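Long-range contact in mandelate racemase/muconate lactonizing enzyme family protein (Azoarcus sp., PDB 2QDE), which belongs to the mandelate racemase/muconate lactonizing enzyme family of the enolase superfamily and binds a barium ion in the crystal: residues V34-L38 and L369-V374. Residues are numbered along the deposited sequence; the frame is centred on the assembly and turned at random.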
loop_
_atom_site.group_PDB
_atom_site.type_symbol
_atom_site.label_atom_id
_atom_site.label_comp_id
_atom_site.label_asym_id
_atom_site.label_seq_id
_atom_site.Cartn_x
_atom_site.Cartn_y
_atom_site.Cartn_z
ATOM N N VAL A 34 -45.606 0.618 -1.584
ATOM C CA VAL A 34 -46.199 1.823 -2.115
ATOM C C VAL A 34 -46.254 1.796 -3.636
ATOM O O VAL A 34 -45.380 1.221 -4.282
ATOM C CB VAL A 34 -45.381 3.048 -1.627
ATOM C CG1 VAL A 34 -45.165 4.035 -2.745
ATOM C CG2 VAL A 34 -46.089 3.706 -0.459
ATOM N N LEU A 35 -47.300 2.401 -4.197
ATOM C CA LEU A 35 -47.446 2.507 -5.643
ATOM C C LEU A 35 -47.352 3.990 -5.961
ATOM O O LEU A 35 -47.832 4.830 -5.194
ATOM C CB LEU A 35 -48.796 1.975 -6.126
ATOM C CG LEU A 35 -49.141 0.492 -5.969
ATOM C CD1 LEU A 35 -50.402 0.211 -6.780
ATOM C CD2 LEU A 35 -47.998 -0.399 -6.454
ATOM N N LEU A 36 -46.733 4.312 -7.089
ATOM C CA LEU A 36 -46.567 5.695 -7.503
ATOM C C LEU A 36 -47.206 5.950 -8.857
ATOM O O LEU A 36 -47.135 5.119 -9.763
ATOM C CB LEU A 36 -45.077 6.040 -7.592
ATOM C CG LEU A 36 -44.692 7.396 -8.203
ATOM C CD1 LEU A 36 -45.195 8.534 -7.321
ATOM C CD2 LEU A 36 -43.182 7.472 -8.357
ATOM N N LYS A 37 -47.833 7.109 -8.988
ATOM C CA LYS A 37 -48.431 7.502 -10.250
ATOM C C LYS A 37 -47.995 8.917 -10.563
ATOM O O LYS A 37 -48.217 9.831 -9.767
ATOM C CB LYS A 37 -49.962 7.442 -10.196
ATOM C CG LYS A 37 -50.533 6.042 -10.245
ATOM C CD LYS A 37 -52.058 6.072 -10.285
ATOM C CE LYS A 37 -52.648 4.663 -10.238
ATOM N NZ LYS A 37 -54.147 4.691 -10.187
ATOM N N LEU A 38 -47.352 9.087 -11.713
ATOM C CA LEU A 38 -46.911 10.398 -12.162
ATOM C C LEU A 38 -47.821 10.781 -13.324
ATOM O O LEU A 38 -47.653 10.299 -14.447
ATOM C CB LEU A 38 -45.454 10.358 -12.625
ATOM C CG LEU A 38 -44.391 9.962 -11.594
ATOM C CD1 LEU A 38 -43.009 10.154 -12.214
ATOM C CD2 LEU A 38 -44.530 10.810 -10.333
ATOM N N LEU A 369 -52.707 -1.875 -14.638
ATOM C CA LEU A 369 -53.156 -2.063 -13.265
ATOM C C LEU A 369 -54.623 -2.441 -13.102
ATOM O O LEU A 369 -55.500 -1.933 -13.804
ATOM C CB LEU A 369 -52.897 -0.801 -12.431
ATOM C CG LEU A 369 -51.491 -0.523 -11.896
ATOM C CD1 LEU A 369 -51.526 0.731 -11.037
ATOM C CD2 LEU A 369 -50.996 -1.702 -11.071
ATOM N N ASN A 370 -54.877 -3.350 -12.172
ATOM C CA ASN A 370 -56.236 -3.744 -11.858
ATOM C C ASN A 370 -56.600 -2.682 -10.819
ATOM O O ASN A 370 -56.324 -2.853 -9.633
ATOM C CB ASN A 370 -56.250 -5.139 -11.231
ATOM C CG ASN A 370 -57.642 -5.584 -10.832
ATOM O OD1 ASN A 370 -58.498 -4.759 -10.508
ATOM N ND2 ASN A 370 -57.870 -6.891 -10.829
ATOM N N GLU A 371 -57.189 -1.581 -11.275
ATOM C CA GLU A 371 -57.540 -0.465 -10.394
ATOM C C GLU A 371 -58.391 -0.797 -9.167
ATOM O O GLU A 371 -58.098 -0.328 -8.062
ATOM C CB GLU A 371 -58.238 0.643 -11.191
ATOM C CG GLU A 371 -57.403 1.263 -12.308
ATOM C CD GLU A 371 -56.126 1.927 -11.816
ATOM O OE1 GLU A 371 -56.084 2.390 -10.651
ATOM O OE2 GLU A 371 -55.160 2.005 -12.613
ATOM N N ASP A 372 -59.448 -1.585 -9.341
ATOM C CA ASP A 372 -60.274 -1.903 -8.191
ATOM C C ASP A 372 -59.541 -2.775 -7.171
ATOM O O ASP A 372 -59.751 -2.626 -5.966
ATOM C CB ASP A 372 -61.616 -2.523 -8.630
ATOM C CG ASP A 372 -61.483 -3.475 -9.790
ATOM O OD1 ASP A 372 -61.031 -4.618 -9.555
ATOM O OD2 ASP A 372 -61.840 -3.089 -10.939
ATOM N N LEU A 373 -58.664 -3.661 -7.636
ATOM C CA LEU A 373 -57.902 -4.502 -6.713
ATOM C C LEU A 373 -56.961 -3.598 -5.924
ATOM O O LEU A 373 -56.739 -3.799 -4.727
ATOM C CB LEU A 373 -57.094 -5.559 -7.475
ATOM C CG LEU A 373 -56.125 -6.419 -6.654
ATOM C CD1 LEU A 373 -56.862 -7.133 -5.535
ATOM C CD2 LEU A 373 -55.445 -7.428 -7.573
ATOM N N VAL A 374 -56.413 -2.594 -6.598
ATOM C CA VAL A 374 -55.515 -1.661 -5.937
ATOM C C VAL A 374 -56.263 -1.007 -4.778
ATOM O O VAL A 374 -55.752 -0.929 -3.659
ATOM C CB VAL A 374 -55.023 -0.577 -6.902
ATOM C CG1 VAL A 374 -54.417 0.581 -6.125
ATOM C CG2 VAL A 374 -53.987 -1.169 -7.848
#
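L369 meets the strand with its CD1 methyl, which lies 4.2 Å from CE of K37, where the two side chains run across each other. CD1 of L35 is a looser neighbour of the same methyl, at 4.4 Å. I47 and I345 also touch this leucine. N370 follows at the N-cap: its OD1 accepts from N of L373 at 3.1 Å, the donor standing well above the carbonyl plane, a capping bond at the start of the helix. E371 opens that helix, and its chain is bent about the CB-CG bond (chi2 -61°), which swings the carboxylate back toward the strand. K37, extended beyond CG, comes from the opposite direction and forms a salt bridge, NZ to OE1 of E371 at 3.0 Å, on the syn side and 23° out of the carboxylate plane. Strand 31-40 belongs to the antiparallel sheet of the N-terminal domain, whose other face carries helix 101-119, packed on L36 and L38; the short helix 371-377 follows the barrel strands in sequence and packs against the face bearing L35 and K37. One turn on, V374 and L35 meet tip to tip, CD1 of L35 lying against both methyls of V374, 4.0 Å from CG2.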